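Local coordinates for protein beta-Ala-His dipeptidase (Homo sapiens, PDB 3DLJ) that hydrolyses Xaa-His dipeptides, above all carnosine and anserine, as a secreted dizinc metallopeptidase of the M20 family, at residues Glu26-Leu31 / Trp465-Gly470; Gly109-Gln114 / Phe171-Met176; Gly140-Lys145 / Glu460-Trp465; Val203-Leu208 / Ile446-Val451. All coordinates share one frame; numbering follows the deposited sequence.

Contact 1. Residues Glu26-Leu31 / Trp465-Gly470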
# COMPACT_ATOMS: atom_id res chain seq x y z
N GLU A 26 -8.38 1.22 -25.29
CA GLU A 26 -8.13 2.63 -24.97
C GLU A 26 -7.87 2.83 -23.47
O GLU A 26 -7.05 3.65 -23.11
CB GLU A 26 -9.30 3.51 -25.38
CG GLU A 26 -9.30 3.95 -26.85
CD GLU A 26 -10.65 4.58 -27.26
OE1 GLU A 26 -11.31 5.21 -26.38
OE2 GLU A 26 -11.05 4.44 -28.45
N PHE A 27 -8.57 2.08 -22.61
CA PHE A 27 -8.38 2.22 -21.18
C PHE A 27 -6.96 1.70 -20.83
O PHE A 27 -6.31 2.26 -19.99
CB PHE A 27 -9.45 1.45 -20.38
CG PHE A 27 -10.87 2.06 -20.40
CD1 PHE A 27 -11.10 3.36 -20.86
CD2 PHE A 27 -11.96 1.33 -19.92
CE1 PHE A 27 -12.37 3.91 -20.84
CE2 PHE A 27 -13.23 1.86 -19.90
CZ PHE A 27 -13.46 3.15 -20.36
N VAL A 28 -6.53 0.63 -21.49
CA VAL A 28 -5.24 -0.02 -21.32
C VAL A 28 -4.10 0.81 -21.91
O VAL A 28 -2.98 0.76 -21.41
CB VAL A 28 -5.22 -1.45 -21.98
CG1 VAL A 28 -3.78 -2.00 -22.11
CG2 VAL A 28 -6.08 -2.43 -21.19
N GLN A 29 -4.38 1.57 -22.96
CA GLN A 29 -3.38 2.46 -23.52
C GLN A 29 -3.20 3.69 -22.63
O GLN A 29 -2.08 4.17 -22.49
CB GLN A 29 -3.74 2.87 -24.97
CG GLN A 29 -2.89 3.99 -25.53
CD GLN A 29 -1.45 3.57 -25.81
OE1 GLN A 29 -1.16 2.41 -26.11
NE2 GLN A 29 -0.54 4.53 -25.70
N THR A 30 -4.27 4.21 -22.04
CA THR A 30 -4.11 5.29 -21.07
C THR A 30 -3.24 4.81 -19.90
O THR A 30 -2.34 5.53 -19.47
CB THR A 30 -5.43 5.83 -20.55
OG1 THR A 30 -6.20 6.31 -21.66
CG2 THR A 30 -5.19 6.98 -19.58
N LEU A 31 -3.48 3.60 -19.41
CA LEU A 31 -2.65 3.09 -18.34
C LEU A 31 -1.17 2.99 -18.76
O LEU A 31 -0.29 3.37 -17.99
CB LEU A 31 -3.20 1.76 -17.80
CG LEU A 31 -2.41 1.11 -16.66
CD1 LEU A 31 -2.27 2.07 -15.47
CD2 LEU A 31 -3.06 -0.23 -16.23
N TRP A 465 -8.19 -8.31 -16.85
CA TRP A 465 -9.52 -8.64 -16.38
C TRP A 465 -9.89 -7.87 -15.11
O TRP A 465 -11.01 -7.33 -15.02
CB TRP A 465 -9.62 -10.14 -16.14
CG TRP A 465 -10.97 -10.65 -15.77
CD1 TRP A 465 -12.01 -10.96 -16.62
CD2 TRP A 465 -11.41 -11.00 -14.45
NE1 TRP A 465 -13.08 -11.45 -15.90
CE2 TRP A 465 -12.74 -11.49 -14.57
CE3 TRP A 465 -10.83 -10.93 -13.18
CZ2 TRP A 465 -13.49 -11.90 -13.46
CZ3 TRP A 465 -11.57 -11.35 -12.07
CH2 TRP A 465 -12.89 -11.84 -12.22
N ASN A 466 -8.96 -7.81 -14.16
CA ASN A 466 -9.15 -7.03 -12.93
C ASN A 466 -9.32 -5.54 -13.18
O ASN A 466 -10.14 -4.89 -12.53
CB ASN A 466 -7.98 -7.23 -11.99
CG ASN A 466 -7.94 -8.61 -11.42
OD1 ASN A 466 -7.88 -9.59 -12.14
ND2 ASN A 466 -7.92 -8.69 -10.10
N TYR A 467 -8.53 -5.00 -14.10
CA TYR A 467 -8.56 -3.59 -14.46
C TYR A 467 -9.87 -3.19 -15.16
O TYR A 467 -10.44 -2.16 -14.86
CB TYR A 467 -7.35 -3.28 -15.35
CG TYR A 467 -7.24 -1.87 -15.90
CD1 TYR A 467 -7.21 -0.75 -15.04
CD2 TYR A 467 -7.10 -1.65 -17.28
CE1 TYR A 467 -7.08 0.55 -15.54
CE2 TYR A 467 -6.96 -0.37 -17.78
CZ TYR A 467 -6.94 0.74 -16.90
OH TYR A 467 -6.81 2.05 -17.40
N ILE A 468 -10.32 -4.04 -16.08
CA ILE A 468 -11.53 -3.79 -16.87
C ILE A 468 -12.81 -4.14 -16.13
O ILE A 468 -13.74 -3.32 -16.09
CB ILE A 468 -11.46 -4.52 -18.23
CG1 ILE A 468 -10.27 -3.99 -19.04
CG2 ILE A 468 -12.76 -4.34 -19.02
CD1 ILE A 468 -10.27 -2.46 -19.28
N GLU A 469 -12.86 -5.32 -15.53
CA GLU A 469 -13.99 -5.71 -14.69
C GLU A 469 -14.12 -4.84 -13.45
O GLU A 469 -15.24 -4.63 -12.96
CB GLU A 469 -13.89 -7.19 -14.29
CG GLU A 469 -14.07 -8.16 -15.49
CD GLU A 469 -15.40 -7.97 -16.27
OE1 GLU A 469 -15.37 -7.73 -17.50
OE2 GLU A 469 -16.47 -8.07 -15.66
N GLY A 470 -12.99 -4.32 -12.96
CA GLY A 470 -12.97 -3.40 -11.83
C GLY A 470 -13.53 -2.03 -12.16
O GLY A 470 -14.09 -1.38 -11.30

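Contact 2. Residues Gly109-Gln114 / Phe171-Met176. With ZN (zinc ion), chain D.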
# COMPACT_ATOMS: atom_id res chain seq x y z
N GLY A 109 -6.70 8.38 -4.09
CA GLY A 109 -5.64 7.55 -4.69
C GLY A 109 -4.31 8.26 -4.71
O GLY A 109 -4.22 9.41 -4.29
N HIS A 110 -3.26 7.59 -5.19
CA HIS A 110 -1.93 8.22 -5.32
C HIS A 110 -1.30 7.87 -6.65
O HIS A 110 -1.48 6.75 -7.15
CB HIS A 110 -0.98 7.87 -4.15
CG HIS A 110 -0.55 6.43 -4.10
ND1 HIS A 110 0.57 5.95 -4.74
CD2 HIS A 110 -1.10 5.36 -3.47
CE1 HIS A 110 0.70 4.65 -4.52
NE2 HIS A 110 -0.30 4.27 -3.74
N LEU A 111 -0.60 8.83 -7.23
CA LEU A 111 0.01 8.65 -8.56
C LEU A 111 1.54 8.61 -8.54
O LEU A 111 2.18 8.53 -9.59
CB LEU A 111 -0.54 9.68 -9.55
CG LEU A 111 -2.02 9.43 -9.88
CD1 LEU A 111 -2.54 10.59 -10.68
CD2 LEU A 111 -2.20 8.14 -10.67
N ASP A 112 2.12 8.62 -7.34
CA ASP A 112 3.53 8.26 -7.17
C ASP A 112 3.70 6.75 -7.04
O ASP A 112 2.80 6.04 -6.57
CB ASP A 112 4.16 8.97 -5.95
CG ASP A 112 3.50 8.57 -4.65
OD1 ASP A 112 2.24 8.59 -4.58
OD2 ASP A 112 4.24 8.23 -3.70
N VAL A 113 4.88 6.29 -7.46
CA VAL A 113 5.25 4.87 -7.47
C VAL A 113 6.57 4.62 -6.68
O VAL A 113 7.38 5.57 -6.45
CB VAL A 113 5.35 4.33 -8.94
CG1 VAL A 113 4.00 4.38 -9.65
CG2 VAL A 113 6.38 5.12 -9.73
N GLN A 114 6.74 3.37 -6.24
CA GLN A 114 7.99 2.84 -5.71
C GLN A 114 9.03 2.83 -6.83
O GLN A 114 8.67 2.62 -7.99
CB GLN A 114 7.78 1.41 -5.18
CG GLN A 114 7.11 1.33 -3.80
CD GLN A 114 8.04 1.78 -2.66
OE1 GLN A 114 9.21 1.40 -2.62
NE2 GLN A 114 7.52 2.58 -1.74
N PHE A 171 -12.68 13.71 -5.70
CA PHE A 171 -11.40 13.01 -5.82
C PHE A 171 -10.38 13.74 -4.98
O PHE A 171 -10.27 14.97 -5.05
CB PHE A 171 -10.89 12.99 -7.28
CG PHE A 171 -11.94 12.64 -8.32
CD1 PHE A 171 -12.91 13.57 -8.71
CD2 PHE A 171 -11.91 11.40 -8.96
CE1 PHE A 171 -13.84 13.27 -9.69
CE2 PHE A 171 -12.84 11.09 -9.95
CZ PHE A 171 -13.82 12.02 -10.31
N ILE A 172 -9.66 12.99 -4.15
CA ILE A 172 -8.41 13.49 -3.53
C ILE A 172 -7.22 12.60 -3.95
O ILE A 172 -7.12 11.45 -3.51
CB ILE A 172 -8.52 13.64 -1.97
CG1 ILE A 172 -7.20 14.13 -1.38
CG2 ILE A 172 -9.00 12.34 -1.28
CD1 ILE A 172 -7.25 14.36 0.12
N ILE A 173 -6.37 13.13 -4.82
CA ILE A 173 -5.25 12.35 -5.35
C ILE A 173 -3.92 13.03 -5.04
O ILE A 173 -3.72 14.20 -5.40
CB ILE A 173 -5.34 12.10 -6.90
CG1 ILE A 173 -6.77 11.71 -7.37
CG2 ILE A 173 -4.28 11.14 -7.37
CD1 ILE A 173 -7.32 10.36 -6.91
N GLU A 174 -3.03 12.30 -4.38
CA GLU A 174 -1.72 12.83 -3.98
C GLU A 174 -0.59 12.18 -4.77
O GLU A 174 -0.79 11.18 -5.49
CB GLU A 174 -1.50 12.64 -2.48
CG GLU A 174 -1.33 11.19 -2.02
CD GLU A 174 -0.57 11.07 -0.70
OE1 GLU A 174 0.23 11.97 -0.38
OE2 GLU A 174 -0.77 10.06 0.02
N GLY A 175 0.60 12.77 -4.62
CA GLY A 175 1.79 12.25 -5.26
C GLY A 175 2.92 11.88 -4.31
O GLY A 175 4.08 11.85 -4.74
N MET A 176 2.62 11.61 -3.05
CA MET A 176 3.66 11.27 -2.05
C MET A 176 3.33 10.09 -1.13
O MET A 176 3.87 10.01 -0.02
CB MET A 176 4.01 12.50 -1.18
CG MET A 176 4.65 13.66 -1.91
SD MET A 176 6.33 13.33 -2.51
CE MET A 176 7.23 13.31 -0.95
ZN ZN D . -0.47 2.43 -3.11

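Contact 3. Residues Gly140-Lys145 / Glu460-Trp465. With ZN (zinc ion), chain D; ZN (zinc ion), chain C.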
# COMPACT_ATOMS: atom_id res chain seq x y z
N GLY A 140 3.58 0.56 -10.97
CA GLY A 140 2.35 1.34 -10.75
C GLY A 140 1.09 0.76 -11.39
O GLY A 140 0.03 1.37 -11.30
N ALA A 141 1.21 -0.40 -12.05
CA ALA A 141 0.05 -1.03 -12.72
C ALA A 141 -1.08 -1.33 -11.74
O ALA A 141 -2.23 -1.02 -12.02
CB ALA A 141 0.45 -2.31 -13.47
N THR A 142 -0.73 -1.95 -10.61
CA THR A 142 -1.69 -2.20 -9.52
C THR A 142 -1.57 -1.10 -8.41
O THR A 142 -2.57 -0.72 -7.81
CB THR A 142 -1.51 -3.62 -8.91
OG1 THR A 142 -2.79 -4.13 -8.50
CG2 THR A 142 -0.59 -3.61 -7.70
N ASP A 143 -0.37 -0.60 -8.18
CA ASP A 143 -0.07 0.33 -7.05
C ASP A 143 0.53 1.69 -7.52
O ASP A 143 1.75 1.84 -7.54
CB ASP A 143 0.90 -0.39 -6.10
CG ASP A 143 1.13 0.35 -4.78
OD1 ASP A 143 0.40 1.31 -4.46
OD2 ASP A 143 2.07 -0.07 -4.06
N ASN A 144 -0.28 2.69 -7.87
CA ASN A 144 -1.75 2.68 -7.80
C ASN A 144 -2.44 3.27 -9.04
O ASN A 144 -3.55 3.78 -8.94
CB ASN A 144 -2.17 3.46 -6.55
CG ASN A 144 -3.60 3.21 -6.14
OD1 ASN A 144 -4.32 4.14 -5.76
ND2 ASN A 144 -4.04 1.95 -6.22
N LYS A 145 -1.81 3.21 -10.22
CA LYS A 145 -2.33 3.89 -11.43
C LYS A 145 -3.50 3.11 -12.05
O LYS A 145 -4.49 3.72 -12.48
CB LYS A 145 -1.20 4.14 -12.45
CG LYS A 145 -0.21 5.23 -11.99
CD LYS A 145 1.13 5.21 -12.71
CE LYS A 145 1.96 6.42 -12.32
NZ LYS A 145 3.31 6.45 -12.98
N GLU A 460 5.88 -6.22 -11.21
CA GLU A 460 4.53 -5.77 -10.87
C GLU A 460 3.62 -5.79 -12.11
O GLU A 460 4.05 -5.44 -13.19
CB GLU A 460 4.57 -4.33 -10.33
CG GLU A 460 3.20 -3.85 -9.89
CD GLU A 460 3.16 -2.42 -9.44
OE1 GLU A 460 4.23 -1.80 -9.18
OE2 GLU A 460 2.01 -1.92 -9.31
N LYS A 461 2.37 -6.18 -11.92
CA LYS A 461 1.36 -6.18 -12.99
C LYS A 461 0.00 -5.88 -12.36
O LYS A 461 -0.17 -5.97 -11.14
CB LYS A 461 1.29 -7.56 -13.67
CG LYS A 461 1.03 -8.67 -12.65
CD LYS A 461 0.27 -9.81 -13.17
CE LYS A 461 -0.00 -10.86 -12.10
NZ LYS A 461 -1.35 -10.70 -11.50
N ILE A 462 -0.96 -5.55 -13.22
CA ILE A 462 -2.35 -5.74 -12.92
C ILE A 462 -2.90 -6.61 -14.05
O ILE A 462 -2.48 -6.44 -15.21
CB ILE A 462 -3.14 -4.40 -12.75
CG1 ILE A 462 -4.52 -4.69 -12.11
CG2 ILE A 462 -3.24 -3.61 -14.09
CD1 ILE A 462 -5.31 -3.47 -11.75
N ASN A 463 -3.78 -7.56 -13.73
CA ASN A 463 -4.48 -8.31 -14.78
C ASN A 463 -5.45 -7.42 -15.57
O ASN A 463 -6.17 -6.62 -14.98
CB ASN A 463 -5.24 -9.52 -14.21
CG ASN A 463 -4.34 -10.48 -13.45
OD1 ASN A 463 -3.13 -10.49 -13.66
ND2 ASN A 463 -4.92 -11.28 -12.58
N ARG A 464 -5.47 -7.57 -16.89
CA ARG A 464 -6.44 -6.84 -17.73
C ARG A 464 -7.88 -7.07 -17.23
O ARG A 464 -8.68 -6.13 -17.17
CB ARG A 464 -6.33 -7.26 -19.21
CG ARG A 464 -7.38 -6.61 -20.10
CD ARG A 464 -7.45 -7.22 -21.51
NE ARG A 464 -6.44 -6.63 -22.38
CZ ARG A 464 -6.62 -5.58 -23.18
NH1 ARG A 464 -5.61 -5.16 -23.92
NH2 ARG A 464 -7.80 -4.96 -23.25
N TRP A 465 -8.19 -8.31 -16.85
CA TRP A 465 -9.52 -8.64 -16.38
C TRP A 465 -9.89 -7.87 -15.11
O TRP A 465 -11.01 -7.33 -15.02
CB TRP A 465 -9.62 -10.14 -16.14
CG TRP A 465 -10.97 -10.65 -15.77
CD1 TRP A 465 -12.01 -10.96 -16.62
CD2 TRP A 465 -11.41 -11.00 -14.45
NE1 TRP A 465 -13.08 -11.45 -15.90
CE2 TRP A 465 -12.74 -11.49 -14.57
CE3 TRP A 465 -10.83 -10.93 -13.18
CZ2 TRP A 465 -13.49 -11.90 -13.46
CZ3 TRP A 465 -11.57 -11.35 -12.07
CH2 TRP A 465 -12.89 -11.84 -12.22
ZN ZN D . -0.47 2.43 -3.11
ZN ZN C . 2.74 1.27 -2.49

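Contact 4. Residues Val203-Leu208 / Ile446-Val451. With ZN (zinc ion), chain D.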
# COMPACT_ATOMS: atom_id res chain seq x y z
N VAL A 203 -13.73 6.18 -0.46
CA VAL A 203 -13.27 4.92 -1.06
C VAL A 203 -11.76 4.95 -1.31
O VAL A 203 -11.20 5.97 -1.71
CB VAL A 203 -14.00 4.64 -2.42
CG1 VAL A 203 -13.44 3.37 -3.10
CG2 VAL A 203 -15.48 4.52 -2.23
N ILE A 204 -11.12 3.82 -1.02
CA ILE A 204 -9.71 3.59 -1.35
C ILE A 204 -9.66 2.26 -2.08
O ILE A 204 -10.30 1.29 -1.66
CB ILE A 204 -8.80 3.54 -0.08
CG1 ILE A 204 -8.88 4.85 0.73
CG2 ILE A 204 -7.31 3.17 -0.45
CD1 ILE A 204 -8.12 4.80 2.09
N SER A 205 -8.92 2.21 -3.18
CA SER A 205 -8.72 0.98 -3.91
C SER A 205 -7.22 0.77 -4.10
O SER A 205 -6.66 1.10 -5.16
CB SER A 205 -9.45 1.06 -5.26
OG SER A 205 -9.46 -0.20 -5.93
N ASP A 206 -6.55 0.23 -3.10
CA ASP A 206 -5.11 0.07 -3.18
C ASP A 206 -4.67 -1.14 -2.39
O ASP A 206 -3.83 -1.06 -1.49
CB ASP A 206 -4.42 1.34 -2.67
CG ASP A 206 -2.94 1.41 -3.08
OD1 ASP A 206 -2.47 0.54 -3.86
OD2 ASP A 206 -2.24 2.35 -2.59
N ASN A 207 -5.26 -2.27 -2.74
CA ASN A 207 -5.02 -3.52 -2.02
C ASN A 207 -5.48 -4.70 -2.84
O ASN A 207 -6.08 -4.52 -3.91
CB ASN A 207 -5.64 -3.50 -0.61
CG ASN A 207 -7.10 -3.09 -0.61
OD1 ASN A 207 -7.47 -1.97 -1.02
ND2 ASN A 207 -7.92 -3.96 -0.09
N LEU A 208 -5.14 -5.90 -2.38
CA LEU A 208 -5.26 -7.10 -3.19
C LEU A 208 -6.29 -8.10 -2.64
O LEU A 208 -6.56 -8.14 -1.43
CB LEU A 208 -3.90 -7.78 -3.29
CG LEU A 208 -2.67 -6.92 -3.65
CD1 LEU A 208 -1.48 -7.82 -3.78
CD2 LEU A 208 -2.89 -6.09 -4.91
N ILE A 446 -11.90 -1.19 -1.42
CA ILE A 446 -12.29 -2.06 -2.53
C ILE A 446 -11.05 -2.48 -3.33
O ILE A 446 -10.58 -1.75 -4.18
CB ILE A 446 -13.34 -1.38 -3.46
CG1 ILE A 446 -14.47 -0.75 -2.60
CG2 ILE A 446 -13.90 -2.40 -4.44
CD1 ILE A 446 -15.54 0.01 -3.39
N PRO A 447 -10.53 -3.68 -3.05
CA PRO A 447 -9.34 -4.17 -3.73
C PRO A 447 -9.66 -4.48 -5.20
O PRO A 447 -10.68 -5.09 -5.47
CB PRO A 447 -8.97 -5.43 -2.95
CG PRO A 447 -10.25 -5.89 -2.28
CD PRO A 447 -11.08 -4.65 -2.07
N LEU A 448 -8.79 -4.04 -6.13
CA LEU A 448 -8.88 -4.45 -7.54
C LEU A 448 -7.77 -5.43 -7.92
O LEU A 448 -7.89 -6.18 -8.91
CB LEU A 448 -8.85 -3.26 -8.51
CG LEU A 448 -10.04 -2.31 -8.66
CD1 LEU A 448 -10.02 -1.64 -10.04
CD2 LEU A 448 -11.32 -3.04 -8.45
N GLY A 449 -6.70 -5.45 -7.14
CA GLY A 449 -5.55 -6.28 -7.43
C GLY A 449 -5.70 -7.76 -7.14
O GLY A 449 -6.45 -8.16 -6.25
N ALA A 450 -4.99 -8.59 -7.90
CA ALA A 450 -4.90 -10.01 -7.57
C ALA A 450 -3.79 -10.21 -6.56
O ALA A 450 -2.87 -9.40 -6.45
CB ALA A 450 -4.68 -10.89 -8.81
N VAL A 451 -3.88 -11.34 -5.86
CA VAL A 451 -2.95 -11.73 -4.80
C VAL A 451 -1.50 -11.74 -5.29
O VAL A 451 -0.57 -11.45 -4.52
CB VAL A 451 -3.38 -13.14 -4.23
CG1 VAL A 451 -3.18 -14.27 -5.25
CG2 VAL A 451 -2.70 -13.44 -2.90
ZN ZN D . -0.47 2.43 -3.11
O HOH W 1 -6.93 -2.01 -5.62

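Contact 1. Residues Glu26-Leu31 / Trp465-Gly470
Around F27 and V28, facing Y467 and I468, two helical segments cross with their N-to-C directions 117° apart and their axes 11.0 Å from each other at closest. This is helix-helix packing on the outer layer of the alpha/beta zinc-peptidase domain, joining helix 24-35 near the N-terminus to the C-terminal helix 464-482. An interval this wide suits a long aromatic residue, and Y467 bridges it: CG stands anti to the backbone N (chi1 177°), which sends the ring straight across. At the ring edge V28 CG2 lies 4.1 Å from Y467 CE2. Over one ring face sits L31 CD2, 4.0 Å from the Y467 centroid and 9° off its normal, a CH-pi contact. I468 CD1 reaches F27 CB at 4.1 Å and comes to the edge of the F27 ring. L149 and N153 of helix 141-160 also touch Y467. A phenylalanine in place of Y467 would probably keep much of this packing but leave the F27 carbonyl without its second donor. That carbonyl is gripped twice: Y467 OH donates to F27 O at 2.6 Å from one face of the carbonyl plane, and L31 N, in the ordinary helical bond, at 3.2 Å from the opposite face.

Contact 2. Residues Gly109-Gln114 / Phe171-Met176
G109 and H110 run parallel to I173 and E174 as neighbouring strands of the central sheet, with a zinc ligand at the end. L111 N gives E174 O a bond of 2.9 Å, so the register holds just past the strand. G109 lets I173 CD1 lie against its bare backbone, 3.5 Å from G109 N; a CB there would come close to that methyl. Of H110, CB rests 3.6 Å from E174 O and 4.0 Å from E174 CG; with chi1 at 67° the ring swings away from the neighbouring strand. ND1 donates to D112 O at 2.9 Å, the oxygen lying close to the ring plane, and more weakly to D112 OD1. This fixes the ring's rotation, and NE2, flanked by CD2 and CE1, binds zinc at 2.0 Å. D112 turns its CB onto G175 O (3.1 Å), while OD2 takes hydrogen bonds from S41 OG and E178 N. With an alanine at D112, the S41 hydroxyl and E178 amide would probably lose their acceptor. Apolar L111 packs on I173, its CD1 3.8 Å from I173 CG2. This His-Leu-Asp run is the HxD motif of M20 dizinc peptidases, with D112 probably an active-site residue.

Contact 3. Residues Gly140-Lys145 / Glu460-Trp465
The dizinc centre of the M20 fold is bridged by D143, in the turn that leads into helix 141-160, and E460, just before strand 461-463, holds the backbone that carries it. Extended from a CG anti to the backbone N (chi1 -177°), E460 pushes its carboxylate into that turn, where glutamate has the length and the two acceptors required. OE2 takes two amides: D143 N at 2.9 Å, nearly along the C-O axis, and T142 N at 3.0 Å, on the anti side, somewhat out of the carboxylate plane. OE1 accepts G140 N at 3.0 Å from above the carboxylate plane, almost straight at 171°, and also pairs with R139. G140 suits its place because its positive phi (90°) would press a CB against the preceding carbonyl. Small A141 lets strand 461-463 come close, its CB 4.0 Å from I462 CG2, while T142 OG1 turns to D453. D143 binds one zinc ion through OD1 at 2.0 Å and the other through OD2 at 2.2 Å. The peptide joining D143 to N144 is cis, as in other M20 enzymes. E460 thus serves as a second-shell residue, fixing the amide of the metal ligand. The three backbone N-H groups and R139 would probably favour an anionic carboxylate there, even with OE2 5.6 Å from D143 OD2.

Contact 4. Residues Val203-Leu208 / Ile446-Val451
The N207 amide presents one face to the P447 ring, with P447 CB 3.4 Å from N207 ND2, and at its oxygen edge OD1 accepts the backbone N of D206. The P447 ring, puckered but broadly level with the flat amide, lies over that face, and the internal bond steadies N207. Here two parallel strands of the central sheet of the zinc-peptidase domain, 201-204 and 444-445, run out into loops that stay side by side. The pairing begins regularly, I446 N donating to I204 O at 3.0 Å, with V203 CG1 meeting I446 CD1 beside it. Next, S205 replaces a backbone bond by a side-chain one: OG, anti to the backbone N (chi1 -171°), gives its proton to I446 O at 2.6 Å, almost straight along the C=O direction (177°). Serine is small enough to do this with L448 CG only 3.5 Å from its OG. D206 turns away from the loop and places OD2 on the zinc ion shared with H110 and D143. Further on, G449 and L208 form a single backbone bridge, with G449 N giving N207 O a weak bond; a CB on G449 would run into L208 CD2. L208 CD1 lies 3.4 Å from A450 O. Where the backbones part, one water fills the span, accepting from L448 N at 2.8 Å and donating to S205 OG at 3.1 Å and N207 O at 3.2 Å.

Overall arrangement
All four contacts are buried, at different depths. Contact 4 is nearest the centre of the chain and contact 1 farthest, about 20 Å out. Contacts 2 and 4 use neighbouring strands of one sheet, 104-110 and 201-204; contact 2 rests on backbone bonds, whereas contact 4 mixes them with a serine hydroxyl and a water. Contact 1 depends on side chains, with one phenol bond. In contact 3 a carboxylate holds three backbone amides beside the metal ligand. Contacts 2, 3 and 4 converge on the same zinc ion through H110, D143 and D206. Contacts 1 and 3 share helix 464-482 and meet where L31 packs on I462; N144 ND2 joins contact 3 to S205 O of contact 4.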